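Local coordinates for O-methyltransferase, putative (Bacillus cereus, PDB 3DUW), which probably transfers the methyl group of S-adenosyl-L-methionine to a hydroxyl oxygen of an acceptor substrate, leaving S-adenosyl-L-homocysteine as the by-product, at residues 61-66 / 132-137; 85-90 / 111-116; 200-205 / 217-222. All blocks are in the same frame, centred on the assembly; numbering follows the deposited sequence.

Contact 1 (61-66 / 132-137); sequences NILEIG and EPFDFI. With SAH (S-adenosyl-L-homocysteine), chain C.
The polar part of this contact gathers around Asn-61, where 61-66 meets the run of chain that leads into strand 136-139. Its side-chain ND2 donates to Pro-133 O at 3.0 Å in a practically straight bond (178°). The acceptor lies in the amide plane, yet the donor sits well above the plane of the carbonyl and not on a lone pair. The backbone of Asn-61 is held as well: Asp-135 N donates to Asn-61 O (2.9 Å), and Asn-61 N makes a weak bond to Asp-135 OD2. That carboxylate also accepts from Arg-60 N and pairs through OD1 with Arg-158. Two residues further on, Leu-63 N donates to Phe-136 O at 2.9 Å, as part of the parallel pairing of Ile-62 with Phe-136 and Leu-63 with Ile-137.

The apolar part centres on the Phe-134 ring. Leu-63 CB rests over one face, 3.7 Å from the ring centroid, as a CH-pi contact. The Asn-61 amide, swung over by a CG anti to the backbone N (chi1 -165°), comes at the ring obliquely, its plane 22° from the ring plane and ND2 3.1 Å from Phe-134 CD1. Beyond the ring, Leu-63 and Ile-137 run alongside each other, CD2 to CG2 4.1 Å. On the other side of the sheet Ile-62 CG1 touches Phe-136 CB, and both residues pack on helix 44-57.

At the far end of 61-66, Gly-66 O accepts from the amino N of S-adenosyl-L-homocysteine (3.2 Å). The chemistry implies a division of labour: a buried asparagine, engaged through backbone and side chain alike, joins the strand's beginning to the incoming chain, while the residue just past the strand's other end offers its carbonyl to the ligand.

Contact 2 (85-90 / 111-116); sequences RVVTLE and RVEVRT. With SAH (S-adenosyl-L-homocysteine), chain C.
Thr-88 and Val-114 stand side by side and point the same way, their CG2 methyls 3.6 Å apart. The threonine methyl occupies the position between backbone N and carbonyl carbon, which turns OG1 anti to the N (chi1 -175°), where it bonds Glu-64 and Thr-67. Val-86 and Val-112 share this face, CB to CG2 4.0 Å, against helix 71-77.

On the other face the pairs join an aliphatic group to a longer polar chain. Glu-113 runs extended alongside Val-87, bringing OE1 to 3.8 Å from Val-87 CG2; the same oxygen bonds Tyr-131. Leu-89 CD2 leans on Arg-115 CB (3.9 Å), while the guanidinium continues to a salt bridge with Glu-129.

Five backbone hydrogen bonds keep the two strands in parallel register, including Thr-88 N to Glu-113 O at 2.9 Å. At the C-terminal end of strand 85-90, Glu-90 bends at chi2 (53°) and grips the ribose with both oxygens: O3' donates to OE1 and O2' to OE2, each at 2.7 Å. With helix 93-105 as the crossover, this is a beta-alpha-beta unit of the Rossmann-like methyltransferase fold, whose first strand ends in the acidic residue that characteristically binds the cofactor's ribose diol.

Contact 3 (200-205 / 217-222); sequences VSATAL and IMAVVK
Strands 200-205 and 217-221 run antiparallel, at 162° between their directions and 4.6 Å at closest approach, with Ser-201/Val-220 and Thr-203/Met-218 as hydrogen-bonded pairs and Ala-202/Ala-219 as a non-hydrogen-bonded pair between them.

Small side chains on one face allow the backbones to come close. The Ala-202 and Ala-219 methyls meet at 3.5 Å between their CB atoms, tighter than usual van der Waals contact, and their CA atoms stand only 4.0 Å apart. Val-200 CG1, anti to its own backbone N (chi1 -179°), touches Ala-219 CB from the next position on the same face at 3.6 Å. Toward the other end, Ile-217 sends CG1 to Ala-204 CB (3.7 Å), and its CG2 lies near Ala-202 CB (4.2 Å). Helices 182-196 and 146-155 cover this face.

The opposite face carries Ser-201, Thr-203, Met-218 (selenomethionine) and Val-220. A water links Ser-201 OG, at 3.0 Å, to Val-220 O, to which it donates; that carbonyl also accepts from Ser-201 N, so two donors hold it. Thr-203 OG1 bonds Thr-45 O of the second subunit, whose Phe-49 packs on Met-218 and whose Leu-52 packs on Ser-201.

The arrangement is a beta hairpin closing the chain's C-terminal end: its second strand runs antiparallel to strand 162-166, giving the 3-2-1-4-5-7-6 strand order of class I methyltransferases, here with the Ser-201/Thr-203/Met-218 face mainly at the subunit interface.

In the fold
The three contacts lie along a single sheet, and their distance from the cofactor pocket changes with their place in it. Contacts 1 and 2 are neighbours, their centres 9 Å apart, and contact 2 is nested within the loop that contact 1 closes. They are joined directly: Asn-61 OD1 lies 2.8 Å from Arg-85 NE in a weak hydrogen bond. Both touch S-adenosyl-L-homocysteine, contact 1 at its amino group and contact 2 at its ribose. Contact 3 follows later in the chain, its centre about 15 Å from that of contact 1 and about 23 Å from that of contact 2. Its Ile-217 side chain is about 12 Å from that of Tyr-149, a cofactor-binding residue, and this contact faces the partner subunit.

Contact 1 (61-66 / 132-137)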
loop_
_atom_site.group_PDB
_atom_site.type_symbol
_atom_site.label_atom_id
_atom_site.label_comp_id
_atom_site.label_asym_id
_atom_site.label_seq_id
_atom_site.Cartn_x
_atom_site.Cartn_y
_atom_site.Cartn_z
ATOM N N ASN A 61 15.598 -6.722 -8.295
ATOM C CA ASN A 61 16.413 -7.436 -7.312
ATOM C C ASN A 61 15.777 -7.310 -5.930
ATOM O O ASN A 61 15.918 -6.292 -5.252
ATOM C CB ASN A 61 17.834 -6.870 -7.316
ATOM C CG ASN A 61 18.820 -7.768 -6.605
ATOM O OD1 ASN A 61 18.708 -8.991 -6.657
ATOM N ND2 ASN A 61 19.808 -7.166 -5.953
ATOM N N ILE A 62 15.089 -8.368 -5.521
ATOM C CA ILE A 62 14.367 -8.399 -4.256
ATOM C C ILE A 62 15.057 -9.170 -3.145
ATOM O O ILE A 62 15.593 -10.252 -3.366
ATOM C CB ILE A 62 12.964 -9.029 -4.457
ATOM C CG1 ILE A 62 12.189 -8.262 -5.528
ATOM C CG2 ILE A 62 12.203 -9.046 -3.140
ATOM C CD1 ILE A 62 10.840 -8.876 -5.864
ATOM N N LEU A 63 15.023 -8.602 -1.943
ATOM C CA LEU A 63 15.592 -9.237 -0.764
ATOM C C LEU A 63 14.455 -9.448 0.226
ATOM O O LEU A 63 13.745 -8.503 0.569
ATOM C CB LEU A 63 16.663 -8.351 -0.117
ATOM C CG LEU A 63 17.162 -8.808 1.259
ATOM C CD1 LEU A 63 17.874 -10.151 1.132
ATOM C CD2 LEU A 63 18.108 -7.765 1.839
ATOM N N GLU A 64 14.268 -10.691 0.653
ATOM C CA GLU A 64 13.233 -11.018 1.627
ATOM C C GLU A 64 13.888 -11.627 2.854
ATOM O O GLU A 64 14.782 -12.468 2.736
ATOM C CB GLU A 64 12.232 -12.018 1.047
ATOM C CG GLU A 64 11.223 -12.526 2.063
ATOM C CD GLU A 64 10.222 -13.463 1.441
ATOM O OE1 GLU A 64 10.625 -14.575 1.030
ATOM O OE2 GLU A 64 9.035 -13.084 1.348
ATOM N N ILE A 65 13.459 -11.186 4.033
ATOM C CA ILE A 65 13.986 -11.712 5.282
ATOM C C ILE A 65 12.818 -12.407 5.980
ATOM O O ILE A 65 11.886 -11.756 6.452
ATOM C CB ILE A 65 14.553 -10.583 6.177
ATOM C CG1 ILE A 65 15.544 -9.730 5.372
ATOM C CG2 ILE A 65 15.244 -11.186 7.390
ATOM C CD1 ILE A 65 16.147 -8.564 6.150
ATOM N N GLY A 66 12.872 -13.738 6.015
ATOM C CA GLY A 66 11.814 -14.532 6.622
ATOM C C GLY A 66 11.030 -15.230 5.515
ATOM O O GLY A 66 10.068 -14.672 4.986
ATOM N N GLU A 132 24.162 -7.157 -6.339
ATOM C CA GLU A 132 23.819 -5.805 -6.742
ATOM C C GLU A 132 22.883 -5.264 -5.669
ATOM O O GLU A 132 22.317 -6.032 -4.888
ATOM C CB GLU A 132 23.106 -5.820 -8.095
ATOM C CG GLU A 132 23.903 -6.482 -9.201
ATOM C CD GLU A 132 25.281 -5.877 -9.358
ATOM O OE1 GLU A 132 25.368 -4.666 -9.657
ATOM O OE2 GLU A 132 26.280 -6.606 -9.175
ATOM N N PRO A 133 22.724 -3.935 -5.597
ATOM C CA PRO A 133 21.825 -3.379 -4.583
ATOM C C PRO A 133 20.414 -3.920 -4.790
ATOM O O PRO A 133 20.014 -4.204 -5.918
ATOM C CB PRO A 133 21.903 -1.879 -4.841
ATOM C CG PRO A 133 23.305 -1.701 -5.343
ATOM C CD PRO A 133 23.454 -2.864 -6.299
ATOM N N PHE A 134 19.673 -4.071 -3.700
ATOM C CA PHE A 134 18.304 -4.563 -3.773
ATOM C C PHE A 134 17.343 -3.389 -3.928
ATOM O O PHE A 134 17.447 -2.395 -3.202
ATOM C CB PHE A 134 17.979 -5.365 -2.515
ATOM C CG PHE A 134 18.770 -6.634 -2.396
ATOM C CD1 PHE A 134 18.463 -7.735 -3.191
ATOM C CD2 PHE A 134 19.847 -6.720 -1.520
ATOM C CE1 PHE A 134 19.219 -8.904 -3.115
ATOM C CE2 PHE A 134 20.610 -7.884 -1.435
ATOM C CZ PHE A 134 20.295 -8.977 -2.235
ATOM N N ASP A 135 16.420 -3.508 -4.880
ATOM C CA ASP A 135 15.447 -2.454 -5.156
ATOM C C ASP A 135 14.181 -2.566 -4.312
ATOM O O ASP A 135 13.432 -1.600 -4.195
ATOM C CB ASP A 135 15.020 -2.474 -6.631
ATOM C CG ASP A 135 16.155 -2.806 -7.575
ATOM O OD1 ASP A 135 17.205 -2.137 -7.509
ATOM O OD2 ASP A 135 15.987 -3.737 -8.393
ATOM N N PHE A 136 13.943 -3.741 -3.738
ATOM C CA PHE A 136 12.745 -3.977 -2.936
ATOM C C PHE A 136 13.134 -4.935 -1.814
ATOM O O PHE A 136 13.689 -6.003 -2.069
ATOM C CB PHE A 136 11.664 -4.586 -3.836
ATOM C CG PHE A 136 10.296 -4.632 -3.220
ATOM C CD1 PHE A 136 9.985 -5.570 -2.239
ATOM C CD2 PHE A 136 9.308 -3.752 -3.641
ATOM C CE1 PHE A 136 8.704 -5.630 -1.691
ATOM C CE2 PHE A 136 8.026 -3.805 -3.098
ATOM C CZ PHE A 136 7.725 -4.747 -2.121
ATOM N N ILE A 137 12.842 -4.553 -0.575
ATOM C CA ILE A 137 13.199 -5.370 0.581
ATOM C C ILE A 137 11.990 -5.608 1.484
ATOM O O ILE A 137 11.333 -4.658 1.925
ATOM C CB ILE A 137 14.329 -4.683 1.383
ATOM C CG1 ILE A 137 15.514 -4.398 0.450
ATOM C CG2 ILE A 137 14.761 -5.557 2.550
ATOM C CD1 ILE A 137 16.624 -3.595 1.082
HETATM N N SAH C . 7.025 -13.824 4.917
HETATM C CA SAH C . 6.654 -15.287 4.913
HETATM C CB SAH C . 6.537 -15.803 6.309
HETATM C CG SAH C . 7.763 -15.743 7.189
HETATM S SD SAH C . 7.273 -16.143 8.922
HETATM C C SAH C . 5.254 -15.422 4.226
HETATM O O SAH C . 4.662 -14.395 3.884
HETATM O OXT SAH C . 4.808 -16.613 4.056
HETATM C "C5'" SAH C . 8.738 -15.669 9.748
HETATM C "C4'" SAH C . 9.978 -16.598 9.332
HETATM O "O4'" SAH C . 11.030 -16.018 10.099
HETATM C "C3'" SAH C . 9.936 -18.043 9.805
HETATM O "O3'" SAH C . 10.023 -18.967 8.717
HETATM C "C2'" SAH C . 11.155 -18.113 10.810
HETATM O "O2'" SAH C . 11.746 -19.402 10.877
HETATM C "C1'" SAH C . 12.067 -17.031 10.269
HETATM N N9 SAH C . 13.014 -16.557 11.093
HETATM C C8 SAH C . 13.033 -16.292 12.452
HETATM N N7 SAH C . 14.154 -15.829 12.908
HETATM C C5 SAH C . 14.993 -15.761 11.768
HETATM C C6 SAH C . 16.361 -15.325 11.622
HETATM N N6 SAH C . 17.114 -14.878 12.636
HETATM N N1 SAH C . 16.859 -15.397 10.347
HETATM C C2 SAH C . 16.130 -15.845 9.283
HETATM N N3 SAH C . 14.821 -16.272 9.382
HETATM C C4 SAH C . 14.319 -16.202 10.650
#

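Contact 2 (85-90 / 111-116)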
loop_
_atom_site.group_PDB
_atom_site.type_symbol
_atom_site.label_atom_id
_atom_site.label_comp_id
_atom_site.label_asym_id
_atom_site.label_seq_id
_atom_site.Cartn_x
_atom_site.Cartn_y
_atom_site.Cartn_z
ATOM N N ARG A 85 15.278 -11.173 -9.848
ATOM C CA ARG A 85 15.595 -12.225 -8.900
ATOM C C ARG A 85 15.161 -11.888 -7.485
ATOM O O ARG A 85 14.966 -10.720 -7.136
ATOM C CB ARG A 85 17.100 -12.515 -8.912
ATOM C CG ARG A 85 17.980 -11.321 -8.571
ATOM C CD ARG A 85 19.449 -11.723 -8.504
ATOM N NE ARG A 85 20.330 -10.597 -8.199
ATOM C CZ ARG A 85 21.649 -10.700 -8.057
ATOM N NH1 ARG A 85 22.240 -11.880 -8.191
ATOM N NH2 ARG A 85 22.380 -9.625 -7.786
ATOM N N VAL A 86 14.998 -12.936 -6.686
ATOM C CA VAL A 86 14.624 -12.810 -5.287
ATOM C C VAL A 86 15.612 -13.622 -4.467
ATOM O O VAL A 86 15.943 -14.754 -4.824
ATOM C CB VAL A 86 13.220 -13.392 -4.992
ATOM C CG1 VAL A 86 12.906 -13.246 -3.505
ATOM C CG2 VAL A 86 12.169 -12.696 -5.830
ATOM N N VAL A 87 16.103 -13.024 -3.390
ATOM C CA VAL A 87 17.004 -13.699 -2.472
ATOM C C VAL A 87 16.242 -13.647 -1.156
ATOM O O VAL A 87 15.929 -12.564 -0.664
ATOM C CB VAL A 87 18.345 -12.957 -2.315
ATOM C CG1 VAL A 87 19.190 -13.646 -1.258
ATOM C CG2 VAL A 87 19.084 -12.923 -3.645
ATOM N N THR A 88 15.919 -14.811 -0.602
ATOM C CA THR A 88 15.172 -14.862 0.645
ATOM C C THR A 88 15.950 -15.618 1.722
ATOM O O THR A 88 16.597 -16.633 1.446
ATOM C CB THR A 88 13.767 -15.481 0.408
ATOM O OG1 THR A 88 13.009 -15.418 1.617
ATOM C CG2 THR A 88 13.874 -16.921 -0.078
ATOM N N LEU A 89 15.882 -15.104 2.947
ATOM C CA LEU A 89 16.615 -15.662 4.081
ATOM C C LEU A 89 15.729 -16.397 5.086
ATOM O O LEU A 89 14.722 -15.860 5.554
ATOM C CB LEU A 89 17.369 -14.528 4.783
ATOM C CG LEU A 89 18.097 -13.577 3.825
ATOM C CD1 LEU A 89 18.840 -12.519 4.621
ATOM C CD2 LEU A 89 19.059 -14.351 2.939
ATOM N N GLU A 90 16.131 -17.619 5.431
ATOM C CA GLU A 90 15.375 -18.448 6.364
ATOM C C GLU A 90 16.291 -19.190 7.338
ATOM O O GLU A 90 17.217 -19.891 6.925
ATOM C CB GLU A 90 14.521 -19.443 5.574
ATOM C CG GLU A 90 13.744 -20.433 6.419
ATOM C CD GLU A 90 12.900 -19.755 7.478
ATOM O OE1 GLU A 90 12.166 -18.802 7.133
ATOM O OE2 GLU A 90 12.966 -20.178 8.653
ATOM N N ARG A 111 14.199 -17.980 -10.524
ATOM C CA ARG A 111 14.154 -16.582 -10.092
ATOM C C ARG A 111 14.408 -16.403 -8.600
ATOM O O ARG A 111 14.633 -15.282 -8.143
ATOM C CB ARG A 111 12.781 -15.964 -10.378
ATOM C CG ARG A 111 12.427 -15.704 -11.823
ATOM C CD ARG A 111 11.089 -14.981 -11.872
ATOM N NE ARG A 111 10.641 -14.703 -13.231
ATOM C CZ ARG A 111 9.497 -14.098 -13.531
ATOM N NH1 ARG A 111 8.675 -13.700 -12.565
ATOM N NH2 ARG A 111 9.170 -13.896 -14.799
ATOM N N VAL A 112 14.365 -17.492 -7.840
ATOM C CA VAL A 112 14.530 -17.392 -6.397
ATOM C C VAL A 112 15.650 -18.210 -5.784
ATOM O O VAL A 112 15.844 -19.376 -6.125
ATOM C CB VAL A 112 13.224 -17.797 -5.678
ATOM C CG1 VAL A 112 13.356 -17.554 -4.183
ATOM C CG2 VAL A 112 12.049 -17.032 -6.257
ATOM N N GLU A 113 16.369 -17.578 -4.863
ATOM C CA GLU A 113 17.448 -18.212 -4.127
ATOM C C GLU A 113 17.071 -18.171 -2.653
ATOM O O GLU A 113 16.850 -17.094 -2.097
ATOM C CB GLU A 113 18.771 -17.467 -4.332
ATOM C CG GLU A 113 19.872 -17.906 -3.370
ATOM C CD GLU A 113 21.203 -17.239 -3.653
ATOM O OE1 GLU A 113 21.243 -15.995 -3.755
ATOM O OE2 GLU A 113 22.215 -17.963 -3.770
ATOM N N VAL A 114 16.965 -19.342 -2.036
ATOM C CA VAL A 114 16.644 -19.433 -0.620
ATOM C C VAL A 114 17.953 -19.730 0.102
ATOM O O VAL A 114 18.592 -20.751 -0.168
ATOM C CB VAL A 114 15.650 -20.583 -0.321
ATOM C CG1 VAL A 114 15.381 -20.662 1.171
ATOM C CG2 VAL A 114 14.349 -20.367 -1.073
ATOM N N ARG A 115 18.362 -18.842 1.002
ATOM C CA ARG A 115 19.599 -19.045 1.748
ATOM C C ARG A 115 19.283 -19.412 3.193
ATOM O O ARG A 115 18.624 -18.658 3.910
ATOM C CB ARG A 115 20.476 -17.787 1.708
ATOM C CG ARG A 115 21.826 -17.994 2.391
ATOM C CD ARG A 115 22.786 -16.822 2.205
ATOM N NE ARG A 115 23.070 -16.546 0.801
ATOM C CZ ARG A 115 24.271 -16.233 0.326
ATOM N NH1 ARG A 115 25.316 -16.159 1.142
ATOM N NH2 ARG A 115 24.428 -15.990 -0.967
ATOM N N THR A 116 19.757 -20.580 3.613
ATOM C CA THR A 116 19.518 -21.058 4.966
ATOM C C THR A 116 20.518 -20.490 5.960
ATOM O O THR A 116 21.716 -20.428 5.684
ATOM C CB THR A 116 19.602 -22.593 5.035
ATOM O OG1 THR A 116 18.664 -23.164 4.114
ATOM C CG2 THR A 116 19.288 -23.079 6.439
HETATM N N SAH C . 7.025 -13.824 4.917
HETATM C CA SAH C . 6.654 -15.287 4.913
HETATM C CB SAH C . 6.537 -15.803 6.309
HETATM C CG SAH C . 7.763 -15.743 7.189
HETATM S SD SAH C . 7.273 -16.143 8.922
HETATM C C SAH C . 5.254 -15.422 4.226
HETATM O O SAH C . 4.662 -14.395 3.884
HETATM O OXT SAH C . 4.808 -16.613 4.056
HETATM C "C5'" SAH C . 8.738 -15.669 9.748
HETATM C "C4'" SAH C . 9.978 -16.598 9.332
HETATM O "O4'" SAH C . 11.030 -16.018 10.099
HETATM C "C3'" SAH C . 9.936 -18.043 9.805
HETATM O "O3'" SAH C . 10.023 -18.967 8.717
HETATM C "C2'" SAH C . 11.155 -18.113 10.810
HETATM O "O2'" SAH C . 11.746 -19.402 10.877
HETATM C "C1'" SAH C . 12.067 -17.031 10.269
HETATM N N9 SAH C . 13.014 -16.557 11.093
HETATM C C8 SAH C . 13.033 -16.292 12.452
HETATM N N7 SAH C . 14.154 -15.829 12.908
HETATM C C5 SAH C . 14.993 -15.761 11.768
HETATM C C6 SAH C . 16.361 -15.325 11.622
HETATM N N6 SAH C . 17.114 -14.878 12.636
HETATM N N1 SAH C . 16.859 -15.397 10.347
HETATM C C2 SAH C . 16.130 -15.845 9.283
HETATM N N3 SAH C . 14.821 -16.272 9.382
HETATM C C4 SAH C . 14.319 -16.202 10.650
#

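Contact 3 (200-205 / 217-222)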
loop_
_atom_site.group_PDB
_atom_site.type_symbol
_atom_site.label_atom_id
_atom_site.label_comp_id
_atom_site.label_asym_id
_atom_site.label_seq_id
_atom_site.Cartn_x
_atom_site.Cartn_y
_atom_site.Cartn_z
ATOM N N VAL A 200 15.649 7.893 4.814
ATOM C CA VAL A 200 14.445 7.073 4.679
ATOM C C VAL A 200 13.175 7.796 5.122
ATOM O O VAL A 200 13.120 8.360 6.216
ATOM C CB VAL A 200 14.572 5.765 5.501
ATOM C CG1 VAL A 200 13.320 4.913 5.339
ATOM C CG2 VAL A 200 15.797 4.986 5.055
ATOM N N SER A 201 12.162 7.781 4.259
ATOM C CA SER A 201 10.872 8.402 4.549
ATOM C C SER A 201 9.854 7.268 4.557
ATOM O O SER A 201 9.839 6.436 3.650
ATOM C CB SER A 201 10.515 9.429 3.473
ATOM O OG SER A 201 10.439 8.829 2.194
ATOM N N ALA A 202 8.997 7.237 5.570
ATOM C CA ALA A 202 8.038 6.149 5.673
ATOM C C ALA A 202 6.691 6.517 6.258
ATOM O O ALA A 202 6.493 7.594 6.820
ATOM C CB ALA A 202 8.651 5.022 6.513
ATOM N N THR A 203 5.764 5.583 6.099
ATOM C CA THR A 203 4.442 5.691 6.676
ATOM C C THR A 203 4.092 4.279 7.123
ATOM O O THR A 203 4.825 3.324 6.844
ATOM C CB THR A 203 3.369 6.184 5.677
ATOM O OG1 THR A 203 2.166 6.465 6.407
ATOM C CG2 THR A 203 3.074 5.131 4.606
ATOM N N ALA A 204 2.988 4.150 7.842
ATOM C CA ALA A 204 2.524 2.841 8.271
ATOM C C ALA A 204 1.009 2.839 8.236
ATOM O O ALA A 204 0.371 3.816 8.637
ATOM C CB ALA A 204 3.007 2.519 9.686
ATOM N N LEU A 205 0.436 1.758 7.725
ATOM C CA LEU A 205 -1.011 1.618 7.687
ATOM C C LEU A 205 -1.385 0.451 8.587
ATOM O O LEU A 205 -0.701 -0.575 8.608
ATOM C CB LEU A 205 -1.517 1.345 6.263
ATOM C CG LEU A 205 -1.323 2.438 5.208
ATOM C CD1 LEU A 205 -1.970 2.004 3.896
ATOM C CD2 LEU A 205 -1.933 3.748 5.693
ATOM N N ILE A 217 4.715 -1.166 7.515
ATOM C CA ILE A 217 5.448 0.054 7.241
ATOM C C ILE A 217 5.898 -0.012 5.783
ATOM O O ILE A 217 6.275 -1.074 5.281
ATOM C CB ILE A 217 6.704 0.173 8.145
ATOM C CG1 ILE A 217 6.323 0.799 9.488
ATOM C CG2 ILE A 217 7.792 0.987 7.441
ATOM C CD1 ILE A 217 7.402 0.683 10.553
HETATM N N MSE A 218 5.803 1.117 5.095
HETATM C CA MSE A 218 6.272 1.218 3.721
HETATM C C MSE A 218 7.214 2.408 3.745
HETATM O O MSE A 218 6.818 3.522 4.099
HETATM C CB MSE A 218 5.132 1.456 2.726
HETATM C CG MSE A 218 5.625 1.548 1.282
HETATM SE SE MSE A 218 4.226 1.497 -0.050
HETATM C CE MSE A 218 3.773 3.374 -0.054
ATOM N N ALA A 219 8.469 2.156 3.395
ATOM C CA ALA A 219 9.494 3.185 3.396
ATOM C C ALA A 219 10.208 3.249 2.061
ATOM O O ALA A 219 10.290 2.258 1.334
ATOM C CB ALA A 219 10.501 2.902 4.503
ATOM N N VAL A 220 10.724 4.430 1.744
ATOM C CA VAL A 220 11.457 4.628 0.508
ATOM C C VAL A 220 12.792 5.279 0.840
ATOM O O VAL A 220 12.852 6.241 1.609
ATOM C CB VAL A 220 10.683 5.531 -0.478
ATOM C CG1 VAL A 220 11.512 5.762 -1.734
ATOM C CG2 VAL A 220 9.357 4.886 -0.842
ATOM N N VAL A 221 13.858 4.734 0.267
ATOM C CA VAL A 221 15.198 5.248 0.485
ATOM C C VAL A 221 15.461 6.399 -0.479
ATOM O O VAL A 221 15.139 6.313 -1.664
ATOM C CB VAL A 221 16.254 4.149 0.246
ATOM C CG1 VAL A 221 17.650 4.712 0.453
ATOM C CG2 VAL A 221 16.007 2.981 1.194
ATOM N N LYS A 222 16.047 7.471 0.044
ATOM C CA LYS A 222 16.372 8.652 -0.747
ATOM C C LYS A 222 17.881 8.738 -0.958
ATOM O O LYS A 222 18.613 8.049 -0.215
ATOM C CB LYS A 222 15.892 9.914 -0.030
ATOM C CG LYS A 222 16.243 11.205 -0.746
ATOM C CD LYS A 222 16.677 12.287 0.236
ATOM C CE LYS A 222 17.941 11.882 0.986
ATOM N NZ LYS A 222 19.079 11.586 0.069
HETATM O O HOH W 1 13.278 8.977 1.334
#